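PDB 3MYV: SusD superfamily protein, which probably binds polysaccharide at the cell outer membrane, as a member of the SusD family of saccharide-binding proteins. Local coordinates for residues L26-M37 / A72-I82; D46-C57 / Y274-Y283. All coordinates share one frame; numbering follows the deposited sequence. Where two conformers were deposited one is given.

Interaction 1 of 2, residues L26-M37 / A72-I82. With EDO (1,2-ethanediol), chain I.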
loop_
_atom_site.group_PDB
_atom_site.type_symbol
_atom_site.label_atom_id
_atom_site.label_comp_id
_atom_site.label_asym_id
_atom_site.label_seq_id
_atom_site.Cartn_x
_atom_site.Cartn_y
_atom_site.Cartn_z
ATOM N N LEU A 26 1.987 12.675 -10.290
ATOM C CA LEU A 26 0.773 12.944 -9.540
ATOM C C LEU A 26 0.668 12.023 -8.320
ATOM O O LEU A 26 0.215 12.412 -7.231
ATOM C CB LEU A 26 -0.472 12.760 -10.442
ATOM C CG LEU A 26 -0.643 13.823 -11.516
ATOM C CD1 LEU A 26 -1.624 13.399 -12.658
ATOM C CD2 LEU A 26 -1.078 15.144 -10.847
HETATM N N MSE A 27 1.053 10.779 -8.516
HETATM C CA MSE A 27 0.923 9.759 -7.481
HETATM C C MSE A 27 1.856 10.022 -6.294
HETATM O O MSE A 27 1.553 9.659 -5.132
HETATM C CB MSE A 27 1.241 8.396 -8.109
HETATM C CG MSE A 27 0.891 7.251 -7.279
HETATM SE SE MSE A 27 1.219 5.483 -8.193
HETATM C CE MSE A 27 1.099 5.992 -9.871
ATOM N N SER A 28 2.969 10.692 -6.572
ATOM C CA SER A 28 3.980 10.994 -5.531
ATOM C C SER A 28 3.581 12.106 -4.559
ATOM O O SER A 28 4.308 12.389 -3.599
ATOM C CB SER A 28 5.283 11.399 -6.208
ATOM O OG SER A 28 5.145 12.706 -6.710
ATOM N N GLY A 29 2.439 12.756 -4.802
ATOM C CA GLY A 29 2.005 13.848 -3.960
ATOM C C GLY A 29 1.777 13.339 -2.542
ATOM O O GLY A 29 1.399 12.183 -2.337
ATOM N N SER A 30 2.006 14.205 -1.573
ATOM C CA SER A 30 1.847 13.818 -0.156
ATOM C C SER A 30 0.407 13.409 0.162
ATOM O O SER A 30 0.185 12.622 1.066
ATOM C CB SER A 30 2.275 14.957 0.765
ATOM O OG SER A 30 1.470 16.100 0.519
ATOM N N GLY A 31 -0.555 13.885 -0.633
ATOM C CA GLY A 31 -1.944 13.483 -0.504
ATOM C C GLY A 31 -2.273 12.051 -0.911
ATOM O O GLY A 31 -3.387 11.559 -0.615
ATOM N N TYR A 32 -1.350 11.394 -1.619
ATOM C CA TYR A 32 -1.537 9.989 -2.032
ATOM C C TYR A 32 -0.316 9.141 -1.608
ATOM O O TYR A 32 -0.170 8.877 -0.419
ATOM C CB TYR A 32 -1.898 9.930 -3.535
ATOM C CG TYR A 32 -2.353 8.576 -4.093
ATOM C CD1 TYR A 32 -2.825 7.556 -3.252
ATOM C CD2 TYR A 32 -2.350 8.341 -5.474
ATOM C CE1 TYR A 32 -3.244 6.305 -3.777
ATOM C CE2 TYR A 32 -2.773 7.113 -6.007
ATOM C CZ TYR A 32 -3.209 6.096 -5.151
ATOM O OH TYR A 32 -3.640 4.898 -5.665
ATOM N N TYR A 33 0.578 8.764 -2.522
ATOM C CA TYR A 33 1.711 7.901 -2.154
ATOM C C TYR A 33 2.959 8.627 -1.618
ATOM O O TYR A 33 3.968 7.999 -1.280
ATOM C CB TYR A 33 2.041 6.945 -3.307
ATOM C CG TYR A 33 1.203 5.680 -3.274
ATOM C CD1 TYR A 33 1.361 4.755 -2.238
ATOM C CD2 TYR A 33 0.243 5.427 -4.239
ATOM C CE1 TYR A 33 0.615 3.608 -2.181
ATOM C CE2 TYR A 33 -0.531 4.264 -4.178
ATOM C CZ TYR A 33 -0.327 3.365 -3.139
ATOM O OH TYR A 33 -1.080 2.219 -3.048
ATOM N N GLY A 34 2.902 9.952 -1.522
ATOM C CA GLY A 34 3.942 10.687 -0.813
ATOM C C GLY A 34 3.857 10.583 0.702
ATOM O O GLY A 34 4.866 10.804 1.390
ATOM N N ALA A 35 2.672 10.258 1.217
ATOM C CA ALA A 35 2.447 10.156 2.664
ATOM C C ALA A 35 1.082 9.559 3.051
ATOM O O ALA A 35 1.018 8.626 3.854
ATOM C CB ALA A 35 2.595 11.553 3.324
ATOM N N ALA A 36 -0.006 10.121 2.532
ATOM C CA ALA A 36 -1.352 9.805 3.068
ATOM C C ALA A 36 -1.706 8.318 3.080
ATOM O O ALA A 36 -2.329 7.854 4.027
ATOM C CB ALA A 36 -2.459 10.603 2.366
HETATM N N MSE A 37 -1.339 7.587 2.031
HETATM C CA MSE A 37 -1.706 6.144 1.940
HETATM C C MSE A 37 -1.102 5.361 3.124
HETATM O O MSE A 37 -1.732 4.451 3.674
HETATM C CB MSE A 37 -1.220 5.517 0.628
HETATM C CG MSE A 37 -2.216 5.220 -0.447
HETATM SE SE MSE A 37 -3.992 4.631 -0.042
HETATM C CE MSE A 37 -3.810 3.599 1.538
ATOM N N ALA A 72 -8.051 13.032 5.206
ATOM C CA ALA A 72 -7.337 11.856 4.729
ATOM C C ALA A 72 -6.521 12.206 3.492
ATOM O O ALA A 72 -6.584 11.522 2.475
ATOM C CB ALA A 72 -8.323 10.678 4.449
ATOM N N GLY A 73 -5.746 13.279 3.588
ATOM C CA GLY A 73 -4.918 13.705 2.477
ATOM C C GLY A 73 -5.763 14.011 1.245
ATOM O O GLY A 73 -6.707 14.783 1.327
ATOM N N SER A 74 -5.416 13.391 0.118
ATOM C CA SER A 74 -6.189 13.473 -1.146
ATOM C C SER A 74 -6.621 12.094 -1.661
ATOM O O SER A 74 -6.643 11.823 -2.888
ATOM C CB SER A 74 -5.328 14.158 -2.198
ATOM O OG SER A 74 -5.054 15.480 -1.780
ATOM N N LEU A 75 -6.972 11.223 -0.730
ATOM C CA LEU A 75 -7.188 9.804 -1.052
ATOM C C LEU A 75 -8.441 9.589 -1.904
ATOM O O LEU A 75 -8.604 8.529 -2.491
ATOM C CB LEU A 75 -7.209 8.949 0.223
ATOM C CG LEU A 75 -5.845 8.761 0.925
ATOM C CD1 LEU A 75 -5.930 7.817 2.202
ATOM C CD2 LEU A 75 -4.817 8.257 -0.078
ATOM N N TRP A 76 -9.293 10.608 -2.023
ATOM C CA TRP A 76 -10.349 10.571 -3.052
ATOM C C TRP A 76 -9.881 11.271 -4.307
ATOM O O TRP A 76 -9.834 10.671 -5.381
ATOM C CB TRP A 76 -11.630 11.263 -2.572
ATOM C CG TRP A 76 -12.740 11.404 -3.607
ATOM C CD1 TRP A 76 -12.890 12.419 -4.514
ATOM C CD2 TRP A 76 -13.894 10.560 -3.770
ATOM N NE1 TRP A 76 -14.030 12.235 -5.252
ATOM C CE2 TRP A 76 -14.680 11.118 -4.808
ATOM C CE3 TRP A 76 -14.319 9.380 -3.167
ATOM C CZ2 TRP A 76 -15.898 10.544 -5.240
ATOM C CZ3 TRP A 76 -15.542 8.805 -3.583
ATOM C CH2 TRP A 76 -16.304 9.382 -4.619
ATOM N N GLY A 77 -9.602 12.567 -4.182
ATOM C CA GLY A 77 -9.306 13.391 -5.349
ATOM C C GLY A 77 -8.134 12.973 -6.215
ATOM O O GLY A 77 -8.201 13.032 -7.455
ATOM N N ARG A 78 -7.028 12.602 -5.599
ATOM C CA ARG A 78 -5.820 12.349 -6.371
ATOM C C ARG A 78 -5.909 11.042 -7.182
ATOM O O ARG A 78 -5.627 11.062 -8.374
ATOM C CB ARG A 78 -4.551 12.431 -5.496
ATOM C CG ARG A 78 -3.241 12.249 -6.259
ATOM C CD ARG A 78 -3.119 13.135 -7.452
ATOM N NE ARG A 78 -3.263 14.511 -7.038
ATOM C CZ ARG A 78 -2.281 15.300 -6.593
ATOM N NH1 ARG A 78 -1.009 14.915 -6.560
ATOM N NH2 ARG A 78 -2.580 16.536 -6.236
ATOM N N PRO A 79 -6.371 9.920 -6.575
ATOM C CA PRO A 79 -6.511 8.739 -7.431
ATOM C C PRO A 79 -7.538 8.954 -8.561
ATOM O O PRO A 79 -7.362 8.446 -9.650
ATOM C CB PRO A 79 -7.010 7.659 -6.463
ATOM C CG PRO A 79 -6.351 8.041 -5.191
ATOM C CD PRO A 79 -6.426 9.552 -5.151
ATOM N N PHE A 80 -8.593 9.724 -8.311
ATOM C CA PHE A 80 -9.571 9.968 -9.378
ATOM C C PHE A 80 -8.990 10.819 -10.480
ATOM O O PHE A 80 -9.292 10.583 -11.639
ATOM C CB PHE A 80 -10.872 10.592 -8.872
ATOM C CG PHE A 80 -11.858 9.577 -8.431
ATOM C CD1 PHE A 80 -12.314 8.610 -9.310
ATOM C CD2 PHE A 80 -12.283 9.534 -7.120
ATOM C CE1 PHE A 80 -13.238 7.656 -8.900
ATOM C CE2 PHE A 80 -13.199 8.584 -6.717
ATOM C CZ PHE A 80 -13.677 7.657 -7.593
ATOM N N TYR A 81 -8.174 11.811 -10.109
ATOM C CA TYR A 81 -7.525 12.665 -11.073
ATOM C C TYR A 81 -6.587 11.835 -11.953
ATOM O O TYR A 81 -6.574 11.980 -13.169
ATOM C CB TYR A 81 -6.765 13.819 -10.370
ATOM C CG TYR A 81 -6.248 14.856 -11.350
ATOM C CD1 TYR A 81 -5.016 14.690 -11.993
ATOM C CD2 TYR A 81 -7.005 15.977 -11.669
ATOM C CE1 TYR A 81 -4.554 15.605 -12.897
ATOM C CE2 TYR A 81 -6.539 16.912 -12.593
ATOM C CZ TYR A 81 -5.316 16.709 -13.198
ATOM O OH TYR A 81 -4.846 17.609 -14.102
ATOM N N ILE A 82 -5.821 10.957 -11.333
ATOM C CA ILE A 82 -4.910 10.101 -12.065
ATOM C C ILE A 82 -5.668 9.175 -13.020
ATOM O O ILE A 82 -5.255 8.990 -14.175
ATOM C CB ILE A 82 -3.992 9.312 -11.108
ATOM C CG1 ILE A 82 -3.056 10.250 -10.327
ATOM C CG2 ILE A 82 -3.135 8.284 -11.886
ATOM C CD1 ILE A 82 -2.413 9.594 -9.069
HETATM C C1 EDO I . 0.764 0.720 0.296
HETATM O O1 EDO I . 0.035 -0.071 1.226
HETATM C C2 EDO I . 1.092 -0.089 -0.963
HETATM O O2 EDO I . -0.021 -0.097 -1.920
#

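Interaction 2 of 2, residues D46-C57 / Y274-Y283. With EDO (1,2-ethanediol), chain D.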
loop_
_atom_site.group_PDB
_atom_site.type_symbol
_atom_site.label_atom_id
_atom_site.label_comp_id
_atom_site.label_asym_id
_atom_site.label_seq_id
_atom_site.Cartn_x
_atom_site.Cartn_y
_atom_site.Cartn_z
ATOM N N ASP A 46 -2.714 -1.457 14.777
ATOM C CA ASP A 46 -2.306 -1.551 16.186
ATOM C C ASP A 46 -0.810 -1.350 16.416
ATOM O O ASP A 46 -0.329 -1.402 17.573
ATOM C CB ASP A 46 -2.750 -2.912 16.755
ATOM C CG ASP A 46 -2.144 -4.078 16.012
ATOM O OD1 ASP A 46 -1.539 -3.854 14.952
ATOM O OD2 ASP A 46 -2.282 -5.215 16.490
ATOM N N ASP A 47 -0.058 -1.123 15.335
ATOM C CA ASP A 47 1.420 -1.079 15.424
ATOM C C ASP A 47 2.051 0.299 15.346
ATOM O O ASP A 47 3.222 0.469 15.733
ATOM C CB ASP A 47 2.045 -1.946 14.332
ATOM C CG ASP A 47 1.832 -3.439 14.578
ATOM O OD1 ASP A 47 1.821 -3.841 15.766
ATOM O OD2 ASP A 47 1.695 -4.187 13.576
HETATM N N MSE A 48 1.289 1.272 14.854
HETATM C CA MSE A 48 1.698 2.676 14.870
HETATM C C MSE A 48 0.573 3.539 15.376
HETATM O O MSE A 48 -0.595 3.176 15.240
HETATM C CB MSE A 48 2.095 3.149 13.478
HETATM C CG MSE A 48 3.255 2.382 12.868
HETATM SE SE MSE A 48 4.219 3.306 11.462
HETATM C CE MSE A 48 5.277 4.489 12.546
ATOM N N GLN A 49 0.944 4.662 15.989
ATOM C CA GLN A 49 -0.025 5.600 16.501
ATOM C C GLN A 49 0.449 7.025 16.278
ATOM O O GLN A 49 1.644 7.293 16.056
ATOM C CB GLN A 49 -0.275 5.332 17.996
ATOM C CG GLN A 49 0.948 5.615 18.873
ATOM C CD GLN A 49 0.599 5.697 20.330
ATOM O OE1 GLN A 49 0.495 4.684 21.017
ATOM N NE2 GLN A 49 0.442 6.912 20.815
ATOM N N SER A 50 -0.492 7.946 16.359
ATOM C CA SER A 50 -0.187 9.366 16.354
ATOM C C SER A 50 0.512 9.842 17.632
ATOM O O SER A 50 0.357 9.277 18.711
ATOM C CB SER A 50 -1.507 10.167 16.192
ATOM O OG SER A 50 -1.262 11.548 16.073
ATOM N N SER A 51 1.295 10.905 17.491
ATOM C CA SER A 51 1.720 11.691 18.625
ATOM C C SER A 51 0.599 12.700 18.893
ATOM O O SER A 51 -0.474 12.615 18.284
ATOM C CB SER A 51 3.003 12.434 18.294
ATOM O OG SER A 51 2.780 13.332 17.226
ATOM N N GLU A 52 0.882 13.715 19.707
ATOM C CA GLU A 52 -0.073 14.808 19.948
ATOM C C GLU A 52 -0.134 15.791 18.771
ATOM O O GLU A 52 -1.019 16.623 18.706
ATOM C CB GLU A 52 0.259 15.567 21.238
ATOM C CG GLU A 52 0.202 14.719 22.501
ATOM C CD GLU A 52 0.718 15.450 23.738
ATOM O OE1 GLU A 52 0.761 16.704 23.737
ATOM O OE2 GLU A 52 1.087 14.765 24.709
ATOM N N GLU A 53 0.800 15.684 17.827
ATOM C CA GLU A 53 0.829 16.600 16.706
ATOM C C GLU A 53 -0.404 16.432 15.820
ATOM O O GLU A 53 -0.949 15.341 15.694
ATOM C CB GLU A 53 2.083 16.380 15.876
ATOM C CG GLU A 53 3.365 16.648 16.629
ATOM C CD GLU A 53 3.617 18.123 16.852
ATOM O OE1 GLU A 53 3.457 18.908 15.892
ATOM O OE2 GLU A 53 4.013 18.495 17.969
ATOM N N SER A 54 -0.828 17.538 15.225
ATOM C CA SER A 54 -1.964 17.562 14.300
ATOM C C SER A 54 -1.556 17.064 12.914
ATOM O O SER A 54 -0.354 16.952 12.600
ATOM C CB SER A 54 -2.508 18.993 14.189
ATOM O OG SER A 54 -2.597 19.613 15.462
ATOM N N GLY A 55 -2.555 16.782 12.086
ATOM C CA GLY A 55 -2.353 16.381 10.719
ATOM C C GLY A 55 -2.916 15.015 10.372
ATOM O O GLY A 55 -3.718 14.427 11.117
ATOM N N VAL A 56 -2.479 14.504 9.233
ATOM C CA VAL A 56 -3.090 13.295 8.640
ATOM C C VAL A 56 -2.846 12.037 9.469
ATOM O O VAL A 56 -3.722 11.166 9.557
ATOM C CB VAL A 56 -2.660 13.077 7.154
ATOM C CG1 VAL A 56 -1.197 12.693 7.057
ATOM C CG2 VAL A 56 -3.553 12.029 6.478
ATOM N N CYS A 57 -1.691 11.924 10.110
ATOM C CA CYS A 57 -1.458 10.790 11.007
ATOM C C CYS A 57 -2.499 10.804 12.135
ATOM O O CYS A 57 -3.070 9.770 12.482
ATOM C CB CYS A 57 -0.037 10.810 11.590
ATOM S SG CYS A 57 1.255 10.322 10.379
ATOM N N TYR A 274 8.785 16.180 11.688
ATOM C CA TYR A 274 7.537 16.677 12.248
ATOM C C TYR A 274 6.933 15.770 13.331
ATOM O O TYR A 274 5.887 16.087 13.906
ATOM C CB TYR A 274 6.540 17.039 11.136
ATOM C CG TYR A 274 6.547 18.519 10.782
ATOM C CD1 TYR A 274 6.356 19.483 11.762
ATOM C CD2 TYR A 274 6.729 18.957 9.469
ATOM C CE1 TYR A 274 6.351 20.841 11.463
ATOM C CE2 TYR A 274 6.700 20.321 9.153
ATOM C CZ TYR A 274 6.513 21.261 10.158
ATOM O OH TYR A 274 6.504 22.616 9.896
ATOM N N GLN A 275 7.581 14.645 13.625
ATOM C CA GLN A 275 7.261 13.866 14.828
ATOM C C GLN A 275 5.771 13.538 14.944
ATOM O O GLN A 275 5.190 13.669 16.012
ATOM C CB GLN A 275 7.759 14.631 16.058
ATOM C CG GLN A 275 7.988 13.832 17.349
ATOM C CD GLN A 275 8.449 14.743 18.466
ATOM O OE1 GLN A 275 7.639 15.376 19.137
ATOM N NE2 GLN A 275 9.765 14.868 18.629
ATOM N N LYS A 276 5.186 13.068 13.842
ATOM C CA LYS A 276 3.751 12.863 13.747
ATOM C C LYS A 276 3.254 11.555 14.321
ATOM O O LYS A 276 2.050 11.420 14.612
ATOM C CB LYS A 276 3.258 12.956 12.311
ATOM C CG LYS A 276 3.505 14.323 11.622
ATOM C CD LYS A 276 2.878 15.516 12.348
ATOM C CE LYS A 276 2.746 16.739 11.418
ATOM N NZ LYS A 276 2.155 17.910 12.164
ATOM N N GLY A 277 4.156 10.600 14.481
ATOM C CA GLY A 277 3.744 9.280 14.946
ATOM C C GLY A 277 4.891 8.450 15.477
ATOM O O GLY A 277 6.058 8.763 15.253
ATOM N N PHE A 278 4.504 7.394 16.193
ATOM C CA PHE A 278 5.409 6.439 16.833
ATOM C C PHE A 278 4.944 5.061 16.477
ATOM O O PHE A 278 3.809 4.904 16.021
ATOM C CB PHE A 278 5.342 6.588 18.350
ATOM C CG PHE A 278 5.457 7.992 18.830
ATOM C CD1 PHE A 278 6.509 8.814 18.377
ATOM C CD2 PHE A 278 4.569 8.499 19.763
ATOM C CE1 PHE A 278 6.636 10.092 18.836
ATOM C CE2 PHE A 278 4.695 9.790 20.239
ATOM C CZ PHE A 278 5.733 10.597 19.774
ATOM N N VAL A 279 5.798 4.044 16.669
ATOM C CA VAL A 279 5.262 2.710 16.845
ATOM C C VAL A 279 4.549 2.685 18.198
ATOM O O VAL A 279 4.840 3.476 19.087
ATOM C CB VAL A 279 6.314 1.574 16.703
ATOM C CG1 VAL A 279 7.023 1.699 15.333
ATOM C CG2 VAL A 279 7.319 1.555 17.877
ATOM N N THR A 280 3.610 1.768 18.341
ATOM C CA THR A 280 2.906 1.589 19.608
ATOM C C THR A 280 3.793 0.793 20.584
ATOM O O THR A 280 4.814 0.165 20.183
ATOM C CB THR A 280 1.611 0.810 19.381
ATOM O OG1 THR A 280 1.943 -0.432 18.755
ATOM C CG2 THR A 280 0.638 1.601 18.500
ATOM N N GLN A 281 3.419 0.827 21.859
ATOM C CA GLN A 281 4.108 0.047 22.868
ATOM C C GLN A 281 4.029 -1.450 22.513
ATOM O O GLN A 281 4.999 -2.182 22.680
ATOM C CB GLN A 281 3.540 0.318 24.264
ATOM C CG GLN A 281 4.411 -0.257 25.383
ATOM C CD GLN A 281 3.889 0.046 26.771
ATOM O OE1 GLN A 281 3.477 1.164 27.065
ATOM N NE2 GLN A 281 3.935 -0.949 27.644
ATOM N N LYS A 282 2.890 -1.888 21.981
ATOM C CA LYS A 282 2.707 -3.282 21.566
ATOM C C LYS A 282 3.755 -3.689 20.531
ATOM O O LYS A 282 4.388 -4.727 20.675
ATOM C CB LYS A 282 1.289 -3.502 21.026
ATOM C CG LYS A 282 1.048 -4.858 20.382
ATOM C CD LYS A 282 0.918 -4.755 18.848
ATOM C CE LYS A 282 1.003 -6.124 18.193
ATOM N NZ LYS A 282 0.959 -6.114 16.702
ATOM N N TYR A 283 3.975 -2.875 19.511
ATOM C CA TYR A 283 4.938 -3.238 18.487
ATOM C C TYR A 283 6.372 -3.224 19.058
ATOM O O TYR A 283 7.163 -4.134 18.823
ATOM C CB TYR A 283 4.864 -2.314 17.282
ATOM C CG TYR A 283 5.818 -2.751 16.173
ATOM C CD1 TYR A 283 5.433 -3.710 15.238
ATOM C CD2 TYR A 283 7.115 -2.256 16.094
ATOM C CE1 TYR A 283 6.280 -4.123 14.240
ATOM C CE2 TYR A 283 7.988 -2.692 15.108
ATOM C CZ TYR A 283 7.551 -3.635 14.174
ATOM O OH TYR A 283 8.403 -4.072 13.185
HETATM C C1 EDO D . 4.340 16.186 24.673
HETATM O O1 EDO D . 5.136 16.341 25.831
HETATM C C2 EDO D . 4.080 17.586 24.154
HETATM O O2 EDO D . 2.744 17.934 24.499
HETATM O O HOH W 1 1.101 2.432 22.617
HETATM O O HOH W 2 0.338 13.571 14.140
HETATM O O HOH W 3 5.147 16.702 19.519
#

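Interaction 1 of 2, residues L26-M37 / A72-I82
R78 swings its side chain across to L26 because CG stands anti to its own backbone N (chi1 -177°) and the chain then bends twice, at chi2 and chi3. The ring of Y32 is also set anti to its backbone N (chi1 -170°), which lays one face against P79. The contact joins the turn between helices 13-27 and 36-43 to the start of helix 77-94, in the helical SusD-type fold. NH1 of R78 donates to O of L26 over 2.9 Å. The bond lies in the guanidinium plane and meets a lone pair of the carbonyl, in the carbonyl plane. CD2 of L26 lies over one face of the same guanidinium group.

P79 CG sits 3.7 Å from the centroid of the Y32 ring, a CH-pi contact almost straight above it. CD2 of Y33 lies over the opposite face, so the ring is held between the two. CD1 of I82 reaches the ring edge, and D123 bonds the hydroxyl. L75 adds CD2 near the ring and 3.7 Å from SE of M37. In the same inner packing, L26 CB lies 3.6 Å from I82 CG1.

On the outer side, L26 CD1 meets the edge of the exposed Y81 ring. At the loop end S74 N donates to G31 O over 2.8 Å, tilted 15° from the carbonyl plane.

Interaction 2 of 2, residues D46-C57 / Y274-Y283
D47 and K282 meet in the buried end of this contact. NZ of K282 forms a salt bridge with OD1 of D47 at 2.6 Å, on the syn lone pair of that oxygen. D46 OD2 is a second, weak partner of the same NZ, at 3.4 Å. R397 also pairs with D46, and S388 bonds D47. K282 and R397 probably help stabilise the ionised form of these buried carboxylates. D47 OD1 also lies at the edge of the Y283 ring.

T280 sits beside them at the N-cap of helix 281-288. Its OG1 donates to D46 O over 2.7 Å and accepts from Y283 N. With chi1 at 57°, OG1 lies between the backbone N and the carbonyl carbon, and CG2 is turned toward Q49. A water bridges Q49 OE1 and Q281 N.

Strands 48-50 and 277-279 form a two-stranded antiparallel sheet. Q49 and F278 are its hydrogen-bonded pair, Q49 N to F278 O and F278 N to Q49 O, both 2.9 Å. Their side chains share one face. G277 brings its CA 3.1 Å from Q49 O. Buried S51 packs CB on the F278 ring. Its OG accepts from E53 N in an ST turn and donates to Q275 O over 2.7 Å, in the carbonyl plane and on a lone pair.

The solvent side is looser. The K276 chain crosses E53 at about a right angle, CD against E53 CB, and hydrogen-bonds S54 O through NZ at 2.7 Å. E53 OE1 remains beyond salt-bridge distance. One water joins E53 O to K276 O, and another joins E53 OE2 to Q275 OE1.

From the N terminus, the chain runs through helix 13-27 into 26-37, the first half of interaction 1. It continues through helix 36-43 to 46-57, the first half of interaction 2. The next piece, 72-82, returns to 26-37 and closes a loop of 34 residues. Only much later does 274-283 come back to 46-57, closing a loop of 216 residues. The segments alternate, so the two contacts cross rather than nest. Their centres lie 20 Å apart, yet they touch where V56 packs on A72 and G73. Interaction 1 ties early helices together; interaction 2 ties the early chain to strand 277-279 and helix 281-288.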